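Local coordinates for regulatory protein PcrH (Pseudomonas aeruginosa, PDB 2XCB) that binds the chaperone-binding region of the translocator protein PopD, probably acting as its chaperone before type III secretion, at residues 11-16 with 45-50; 35-40 with 59-64; 69-74 with 93-98. One frame throughout, in Å; residues are numbered along the deposited sequence. Where two conformers were deposited one is given.

Interaction 1 of 3, residues 11-16 with 45-50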
loop_
_atom_site.group_PDB
_atom_site.type_symbol
_atom_site.label_atom_id
_atom_site.label_comp_id
_atom_site.label_asym_id
_atom_site.label_seq_id
_atom_site.Cartn_x
_atom_site.Cartn_y
_atom_site.Cartn_z
ATOM N N ARG A 11 7.945 7.799 -1.297
ATOM C CA ARG A 11 8.143 8.958 -0.421
ATOM C C ARG A 11 7.290 10.168 -0.842
ATOM O O ARG A 11 7.153 10.437 -2.019
ATOM C CB ARG A 11 9.615 9.337 -0.396
ATOM C CG ARG A 11 10.386 9.190 -1.737
ATOM C CD ARG A 11 11.941 9.275 -1.512
ATOM N NE ARG A 11 12.339 8.539 -0.297
ATOM C CZ ARG A 11 12.527 9.078 0.914
ATOM N NH1 ARG A 11 12.420 10.396 1.114
ATOM N NH2 ARG A 11 12.832 8.286 1.933
ATOM N N GLY A 12 6.667 10.859 0.104
ATOM C CA GLY A 12 5.960 12.096 -0.232
ATOM C C GLY A 12 4.456 11.960 -0.476
ATOM O O GLY A 12 3.815 12.935 -0.947
ATOM N N LEU A 13 3.888 10.780 -0.164
ATOM C CA LEU A 13 2.422 10.559 -0.284
ATOM C C LEU A 13 1.567 11.436 0.655
ATOM O O LEU A 13 1.972 11.748 1.782
ATOM C CB LEU A 13 2.053 9.091 -0.066
ATOM C CG LEU A 13 2.559 7.947 -0.956
ATOM C CD1 LEU A 13 2.184 6.573 -0.310
ATOM C CD2 LEU A 13 2.078 8.022 -2.428
ATOM N N SER A 14 0.357 11.807 0.224
ATOM C CA SER A 14 -0.478 12.639 1.085
ATOM C C SER A 14 -0.944 11.811 2.276
ATOM O O SER A 14 -0.885 10.586 2.237
ATOM C CB SER A 14 -1.726 13.108 0.344
ATOM O OG SER A 14 -2.498 11.976 -0.044
ATOM N N GLU A 15 -1.436 12.505 3.301
ATOM C CA GLU A 15 -1.984 11.869 4.500
ATOM C C GLU A 15 -3.146 10.988 4.117
ATOM O O GLU A 15 -3.313 9.882 4.639
ATOM C CB GLU A 15 -2.447 12.899 5.547
ATOM C CG GLU A 15 -2.789 12.230 6.920
ATOM C CD GLU A 15 -3.532 13.126 7.916
ATOM O OE1 GLU A 15 -3.832 14.292 7.574
ATOM O OE2 GLU A 15 -3.810 12.653 9.047
ATOM N N ASP A 16 -3.967 11.465 3.175
ATOM C CA ASP A 16 -5.167 10.706 2.829
ATOM C C ASP A 16 -4.845 9.371 2.179
ATOM O O ASP A 16 -5.546 8.384 2.432
ATOM C CB ASP A 16 -6.129 11.497 1.947
ATOM C CG ASP A 16 -7.280 10.654 1.475
ATOM O OD1 ASP A 16 -8.263 10.515 2.231
ATOM O OD2 ASP A 16 -7.206 10.101 0.343
ATOM N N CYS A 45 5.860 2.649 8.449
ATOM C CA CYS A 45 6.965 3.013 9.370
ATOM C C CYS A 45 8.179 3.706 8.667
ATOM O O CYS A 45 8.900 4.551 9.271
ATOM C CB CYS A 45 7.479 1.756 10.109
ATOM S SG CYS A 45 6.251 1.068 11.272
ATOM N N MET A 46 8.434 3.351 7.419
ATOM C CA MET A 46 9.441 4.128 6.613
ATOM C C MET A 46 8.945 5.501 6.157
ATOM O O MET A 46 9.678 6.467 6.135
ATOM C CB MET A 46 9.905 3.298 5.387
ATOM C CG MET A 46 10.592 2.040 5.878
ATOM S SD MET A 46 11.272 0.967 4.643
ATOM C CE MET A 46 9.910 0.006 4.064
ATOM N N LEU A 47 7.701 5.564 5.732
ATOM C CA LEU A 47 7.067 6.767 5.260
ATOM C C LEU A 47 6.742 7.765 6.349
ATOM O O LEU A 47 6.662 8.958 6.085
ATOM C CB LEU A 47 5.704 6.370 4.580
ATOM C CG LEU A 47 5.898 5.664 3.219
ATOM C CD1 LEU A 47 4.624 5.233 2.601
ATOM C CD2 LEU A 47 6.708 6.587 2.301
ATOM N N ASP A 48 6.450 7.279 7.565
ATOM C CA ASP A 48 6.111 8.154 8.653
ATOM C C ASP A 48 6.708 7.648 9.920
ATOM O O ASP A 48 6.162 6.753 10.525
ATOM C CB ASP A 48 4.574 8.263 8.864
ATOM C CG ASP A 48 4.213 9.303 9.920
ATOM O OD1 ASP A 48 3.092 9.852 9.896
ATOM O OD2 ASP A 48 5.050 9.604 10.817
ATOM N N HIS A 49 7.825 8.230 10.317
ATOM C CA HIS A 49 8.599 7.721 11.449
ATOM C C HIS A 49 7.965 7.937 12.847
ATOM O O HIS A 49 8.562 7.524 13.845
ATOM C CB HIS A 49 10.005 8.362 11.487
ATOM C CG HIS A 49 10.827 8.187 10.244
ATOM N ND1 HIS A 49 10.490 7.324 9.224
ATOM C CD2 HIS A 49 12.024 8.724 9.895
ATOM C CE1 HIS A 49 11.423 7.352 8.286
ATOM N NE2 HIS A 49 12.364 8.192 8.665
ATOM N N TYR A 50 6.777 8.562 12.944
ATOM C CA TYR A 50 6.265 9.027 14.260
ATOM C C TYR A 50 4.869 8.556 14.581
ATOM O O TYR A 50 4.371 8.802 15.683
ATOM C CB TYR A 50 6.305 10.560 14.375
ATOM C CG TYR A 50 7.667 11.117 14.035
ATOM C CD1 TYR A 50 7.893 11.728 12.806
ATOM C CD2 TYR A 50 8.744 10.975 14.908
ATOM C CE1 TYR A 50 9.138 12.237 12.466
ATOM C CE2 TYR A 50 10.007 11.459 14.578
ATOM C CZ TYR A 50 10.186 12.111 13.346
ATOM O OH TYR A 50 11.418 12.606 12.983
#
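L47 packs against L13 and the backbone of R11 at the outer end of an all-helical tetratricopeptide-repeat (TPR) array. The contact joins the segment leading into helix 15-30 to the C-terminal end of helix 34-47. It is small, burying 114 Å² in all. The two methyls of L47 share the work. CD1 meets CD1 of L13 at 4.0 Å, methyl to methyl, and the two side chains cross obliquely. CD2 lies against the backbone of R11, 3.9 Å from its CA and 4.0 Å from its N. In L47 the CG sits anti to the carbonyl carbon (chi1 -72°), and the fork at its end swings onto the N-terminal segment. L13 is buried and points its CB toward helix 34-47. L21 of helix 15-30 touches it in the same chain, and K39 of the second subunit packs on it too. L18 of helix 15-30 also touches L47. This is the tight half of the contact.

The other half is loose. The side chain of R11 is exposed and poorly ordered, and makes no close contact with segment 45-50. S14 leaves the contact altogether. It caps helix 15-30 by bonding its OG to the N of T17, and the same OG bonds D36 of the second subunit.

Beyond L47 the chain leaves the helix and holds its own shape. H49 ND1 donates to the carbonyl O of C45 at 3.2 Å. D48 forms an Asx turn, its OD2 taking the N-H of Y50 at 2.9 Å. CB of H49 lies over the centre of the Y50 ring, 4.0 Å above its plane.

Interaction 2 of 3, residues 35-40 with 59-64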
loop_
_atom_site.group_PDB
_atom_site.type_symbol
_atom_site.label_atom_id
_atom_site.label_comp_id
_atom_site.label_asym_id
_atom_site.label_seq_id
_atom_site.Cartn_x
_atom_site.Cartn_y
_atom_site.Cartn_z
ATOM N N ASP A 35 2.028 -11.824 6.717
ATOM C CA ASP A 35 3.209 -11.454 5.925
ATOM C C ASP A 35 2.991 -10.214 5.074
ATOM O O ASP A 35 3.886 -9.391 4.906
ATOM C CB ASP A 35 3.606 -12.618 5.011
ATOM C CG ASP A 35 4.775 -13.353 5.573
ATOM O OD1 ASP A 35 5.885 -12.714 5.606
ATOM O OD2 ASP A 35 4.570 -14.515 6.035
ATOM N N ASP A 36 1.796 -10.131 4.520
ATOM C CA ASP A 36 1.428 -9.012 3.689
ATOM C C ASP A 36 1.209 -7.782 4.549
ATOM O O ASP A 36 1.620 -6.690 4.180
ATOM C CB ASP A 36 0.133 -9.310 2.968
ATOM C CG ASP A 36 0.357 -10.111 1.665
ATOM O OD1 ASP A 36 1.486 -10.578 1.291
ATOM O OD2 ASP A 36 -0.620 -10.191 0.986
ATOM N N ALA A 37 0.534 -7.972 5.678
ATOM C CA ALA A 37 0.289 -6.865 6.596
ATOM C C ALA A 37 1.644 -6.337 7.107
ATOM O O ALA A 37 1.888 -5.134 7.161
ATOM C CB ALA A 37 -0.600 -7.307 7.717
ATOM N N GLN A 38 2.543 -7.247 7.440
ATOM C CA GLN A 38 3.869 -6.781 7.906
ATOM C C GLN A 38 4.553 -5.845 6.895
ATOM O O GLN A 38 5.205 -4.869 7.259
ATOM C CB GLN A 38 4.803 -7.964 8.125
ATOM C CG GLN A 38 6.106 -7.514 8.836
ATOM C CD GLN A 38 7.114 -8.635 8.983
ATOM O OE1 GLN A 38 8.179 -8.462 9.604
ATOM N NE2 GLN A 38 6.839 -9.750 8.337
ATOM N N LYS A 39 4.499 -6.225 5.633
ATOM C CA LYS A 39 5.116 -5.442 4.588
ATOM C C LYS A 39 4.449 -4.089 4.435
ATOM O O LYS A 39 5.115 -3.091 4.218
ATOM C CB LYS A 39 5.036 -6.203 3.229
ATOM C CG LYS A 39 5.880 -7.475 3.227
ATOM C CD LYS A 39 5.608 -8.370 2.108
ATOM C CE LYS A 39 6.784 -9.385 2.073
ATOM N NZ LYS A 39 6.428 -10.462 1.122
ATOM N N ILE A 40 3.137 -4.043 4.466
ATOM C CA ILE A 40 2.477 -2.736 4.431
ATOM C C ILE A 40 2.877 -1.835 5.641
ATOM O O ILE A 40 3.236 -0.648 5.495
ATOM C CB ILE A 40 0.969 -2.975 4.331
ATOM C CG1 ILE A 40 0.711 -3.710 3.006
ATOM C CG2 ILE A 40 0.183 -1.649 4.469
ATOM C CD1 ILE A 40 0.831 -2.764 1.786
ATOM N N GLY A 59 4.613 -4.372 14.845
ATOM C CA GLY A 59 4.788 -5.313 16.037
ATOM C C GLY A 59 3.817 -6.457 16.086
ATOM O O GLY A 59 4.225 -7.572 16.244
ATOM N N ALA A 60 2.513 -6.184 15.908
ATOM C CA ALA A 60 1.495 -7.178 16.015
ATOM C C ALA A 60 1.691 -8.258 14.928
ATOM O O ALA A 60 1.504 -9.474 15.182
ATOM C CB ALA A 60 0.148 -6.484 15.882
ATOM N N CYS A 61 2.090 -7.830 13.708
ATOM C CA CYS A 61 2.331 -8.779 12.623
ATOM C C CYS A 61 3.458 -9.720 12.902
ATOM O O CYS A 61 3.320 -10.904 12.689
ATOM C CB CYS A 61 2.629 -8.059 11.280
ATOM S SG CYS A 61 1.247 -7.243 10.673
ATOM N N ARG A 62 4.556 -9.175 13.397
ATOM C CA ARG A 62 5.712 -9.966 13.727
ATOM C C ARG A 62 5.437 -10.941 14.917
ATOM O O ARG A 62 5.835 -12.118 14.907
ATOM C CB ARG A 62 6.849 -9.021 14.055
ATOM C CG ARG A 62 7.413 -8.365 12.788
ATOM C CD ARG A 62 8.289 -7.192 13.126
ATOM N NE ARG A 62 9.011 -6.743 11.938
ATOM C CZ ARG A 62 10.017 -5.866 11.918
ATOM N NH1 ARG A 62 10.437 -5.216 13.018
ATOM N NH2 ARG A 62 10.531 -5.537 10.723
ATOM N N GLN A 63 4.729 -10.430 15.914
ATOM C CA GLN A 63 4.269 -11.286 17.009
ATOM C C GLN A 63 3.501 -12.505 16.492
ATOM O O GLN A 63 3.805 -13.624 16.893
ATOM C CB GLN A 63 3.405 -10.516 18.024
ATOM C CG GLN A 63 3.293 -11.284 19.385
ATOM C CD GLN A 63 2.488 -10.513 20.443
ATOM O OE1 GLN A 63 2.397 -9.314 20.400
ATOM N NE2 GLN A 63 1.917 -11.244 21.408
ATOM N N SER A 64 2.529 -12.285 15.592
ATOM C CA SER A 64 1.679 -13.355 15.081
ATOM C C SER A 64 2.440 -14.373 14.245
ATOM O O SER A 64 1.992 -15.512 14.110
ATOM C CB SER A 64 0.548 -12.776 14.272
ATOM O OG SER A 64 -0.466 -12.338 15.126
#
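This is a close antiparallel helix-helix contact, centred on Q38 and C61, between helix 34-47 and helix 52-64. The short segment axes approach to 8.7 Å, with 150° between their directions. It is held by packing around a cysteine and by one side-chain hydrogen bond.

C61 is buried and points its CB toward helix 34-47. Its SG is anti to the carbonyl carbon (chi1 -68°) and lodges against that helix. There SG meets the CB of A37 at 3.5 Å and the N of Q38 at the same distance. The small A37 is consistent with the close approach. CB of C61 lies 3.8 Å from CB of Q38, and the CA atoms of this pair are only 5.3 Å apart. Y29 of helix 15-30 and F41 of helix 34-47 also touch C61.

Q38 and R62 form the polar side. Q38 runs out nearly straight and brings its amide to the side of the arginine chain, which crosses it at about a right angle. R62 NE donates to Q38 OE1 at 3.0 Å, with 162° at the hydrogen. The oxygen lies at the guanidinium edge, close to the plane, but the amide and guanidinium planes stand almost perpendicular. The donor is also tilted from the carbonyl plane. OE1 also touches CG of R62 at 3.3 Å. R62 NH1 bonds the backbone O of Q70 on helix 68-81. Bonds to two helices probably help to hold the guanidinium in place.

On another side of helix 34-47, D36 and K39 bond the second subunit, whereas A60 and Q63 of helix 52-64 pack on the bound peptide. Successive antiparallel helices, stacked side by side along the chain, are characteristic of a TPR array.

Interaction 3 of 3, residues 69-74 with 93-98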
loop_
_atom_site.group_PDB
_atom_site.type_symbol
_atom_site.label_atom_id
_atom_site.label_comp_id
_atom_site.label_asym_id
_atom_site.label_seq_id
_atom_site.Cartn_x
_atom_site.Cartn_y
_atom_site.Cartn_z
ATOM N N GLU A 69 11.648 -11.161 18.815
ATOM C CA GLU A 69 12.691 -10.156 18.984
ATOM C C GLU A 69 12.427 -8.945 18.042
ATOM O O GLU A 69 12.553 -7.772 18.462
ATOM C CB GLU A 69 14.063 -10.764 18.717
ATOM C CG GLU A 69 14.410 -11.906 19.633
ATOM C CD GLU A 69 15.070 -11.459 20.926
ATOM O OE1 GLU A 69 14.983 -10.253 21.294
ATOM O OE2 GLU A 69 15.674 -12.350 21.581
ATOM N N GLN A 70 12.027 -9.203 16.798
ATOM C CA GLN A 70 11.703 -8.071 15.883
ATOM C C GLN A 70 10.429 -7.352 16.311
ATOM O O GLN A 70 10.346 -6.114 16.175
ATOM C CB GLN A 70 11.547 -8.548 14.456
ATOM C CG GLN A 70 12.839 -9.134 13.911
ATOM C CD GLN A 70 12.688 -9.439 12.411
ATOM O OE1 GLN A 70 12.082 -8.667 11.698
ATOM N NE2 GLN A 70 13.208 -10.551 11.959
ATOM N N ALA A 71 9.473 -8.099 16.894
ATOM C CA ALA A 71 8.245 -7.492 17.461
ATOM C C ALA A 71 8.639 -6.591 18.602
ATOM O O ALA A 71 8.203 -5.442 18.667
ATOM C CB ALA A 71 7.201 -8.576 17.940
ATOM N N LEU A 72 9.600 -7.034 19.435
ATOM C CA LEU A 72 9.977 -6.179 20.547
ATOM C C LEU A 72 10.577 -4.824 20.021
ATOM O O LEU A 72 10.283 -3.817 20.601
ATOM C CB LEU A 72 11.004 -6.871 21.461
ATOM C CG LEU A 72 10.493 -7.977 22.389
ATOM C CD1 LEU A 72 11.699 -8.733 22.947
ATOM C CD2 LEU A 72 9.796 -7.291 23.530
ATOM N N GLN A 73 11.449 -4.862 19.007
ATOM C CA GLN A 73 12.036 -3.608 18.444
ATOM C C GLN A 73 10.949 -2.614 18.010
ATOM O O GLN A 73 11.042 -1.427 18.288
ATOM C CB GLN A 73 12.955 -3.896 17.280
ATOM C CG GLN A 73 14.084 -4.817 17.753
ATOM C CD GLN A 73 15.065 -5.151 16.674
ATOM O OE1 GLN A 73 14.769 -5.862 15.712
ATOM N NE2 GLN A 73 16.260 -4.599 16.809
ATOM N N SER A 74 9.903 -3.125 17.381
ATOM C CA SER A 74 8.819 -2.228 16.908
ATOM C C SER A 74 7.951 -1.632 18.042
ATOM O O SER A 74 7.547 -0.419 18.053
ATOM C CB SER A 74 7.955 -3.022 15.920
ATOM O OG SER A 74 7.134 -2.091 15.209
ATOM N N ALA A 93 5.391 -7.553 26.658
ATOM C CA ALA A 93 5.491 -8.505 27.775
ATOM C C ALA A 93 5.144 -9.915 27.281
ATOM O O ALA A 93 5.798 -10.881 27.649
ATOM C CB ALA A 93 4.559 -8.041 28.893
ATOM N N GLU A 94 4.101 -10.045 26.432
ATOM C CA GLU A 94 3.841 -11.360 25.821
ATOM C C GLU A 94 5.014 -11.973 25.039
ATOM O O GLU A 94 5.293 -13.232 25.089
ATOM C CB GLU A 94 2.640 -11.290 24.901
ATOM C CG GLU A 94 1.346 -11.000 25.660
ATOM C CD GLU A 94 0.187 -10.843 24.717
ATOM O OE1 GLU A 94 -0.916 -11.214 25.166
ATOM O OE2 GLU A 94 0.385 -10.385 23.533
ATOM N N CYS A 95 5.701 -11.109 24.280
ATOM C CA CYS A 95 6.852 -11.540 23.510
ATOM C C CYS A 95 7.951 -11.928 24.500
ATOM O O CYS A 95 8.594 -12.924 24.257
ATOM C CB CYS A 95 7.404 -10.431 22.558
ATOM S SG CYS A 95 6.121 -9.910 21.294
ATOM N N HIS A 96 8.181 -11.148 25.562
ATOM C CA HIS A 96 9.237 -11.516 26.489
ATOM C C HIS A 96 8.967 -12.901 27.090
ATOM O O HIS A 96 9.869 -13.708 27.302
ATOM C CB HIS A 96 9.312 -10.500 27.619
ATOM C CG HIS A 96 10.005 -9.221 27.264
ATOM N ND1 HIS A 96 11.288 -9.181 26.772
ATOM C CD2 HIS A 96 9.568 -7.938 27.278
ATOM C CE1 HIS A 96 11.659 -7.919 26.603
ATOM N NE2 HIS A 96 10.632 -7.142 26.910
ATOM N N LEU A 97 7.707 -13.156 27.384
ATOM C CA LEU A 97 7.265 -14.424 27.985
ATOM C C LEU A 97 7.558 -15.571 27.038
ATOM O O LEU A 97 8.225 -16.561 27.408
ATOM C CB LEU A 97 5.751 -14.328 28.261
ATOM C CG LEU A 97 5.175 -14.308 29.665
ATOM C CD1 LEU A 97 3.721 -14.903 29.615
ATOM C CD2 LEU A 97 6.056 -15.151 30.626
ATOM N N GLN A 98 7.189 -15.408 25.769
ATOM C CA GLN A 98 7.483 -16.468 24.783
ATOM C C GLN A 98 8.986 -16.648 24.578
ATOM O O GLN A 98 9.455 -17.757 24.230
ATOM C CB GLN A 98 6.686 -16.308 23.466
ATOM C CG GLN A 98 5.159 -16.399 23.641
ATOM C CD GLN A 98 4.663 -17.599 24.518
ATOM O OE1 GLN A 98 4.840 -18.769 24.151
ATOM N NE2 GLN A 98 4.037 -17.285 25.684
#
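L72 carries its CG anti to the carbonyl carbon, which sends both methyls across to helix 87-98. H96 makes the same choice at its first torsion, and a second torsion of -56° turns the imidazole so that one face receives the leucine. The result is a CH-pi contact. CD2 of L72 lies 3.7 Å from the ring centroid, 20° off the normal. It is shifted toward the rim, and its nearest ring atom is NE2, at 3.5 Å. The other methyl, CD1, reaches CE1 at 3.7 Å. Both methyls approach from the same side of the ring.

Deeper in the interface the contact becomes purely apolar. CG of L72 meets CB of C95 at 3.9 Å. SG of C95 turns to A71 and touches its CB at 3.8 Å. A71 and C95 are both buried, and each points its CB toward the other segment. R62 of helix 52-64 lies against A71, and Q63 of the same helix against C95.

The segments belong to helix 68-81 and helix 87-98. The axes of the two short segments approach to 9.3 Å and run antiparallel, with 155° between their directions. Residues of the loop after helix 87-98 add contacts, L99 to L72 and D101 to H96. Nearby, E94 joins this part of the fold to helix 52-64, where its OE2 accepts a hydrogen bond from Q63 NE2.

Across the interface itself the attraction is mainly dispersive. A methyl lies on a ring face, and sulfur lies on a methyl. The two segments are therefore joined by apolar fit and the CH-pi contact, without a hydrogen bond between them.

The contacts follow the array of antiparallel helices from its N-terminal end inward. Interactions 1 and 2 share helix 34-47, have centres 18 Å apart and alternate along the chain. Both also touch the second subunit. Interaction 3 follows in series, with its centre 13 Å from that of interaction 2 and 25 Å from that of interaction 1. Interactions 2 and 3 meet directly across the consecutive helices 52-64 and 68-81. Their touching residues correspond at a shift of 34 positions, the length of a TPR motif: A37 and C61 match A71 and C95. The dimer contacts thus lie toward one end. Helix 52-64 takes part in interaction 2, bonds to interaction 3 and lies beside the bound peptide.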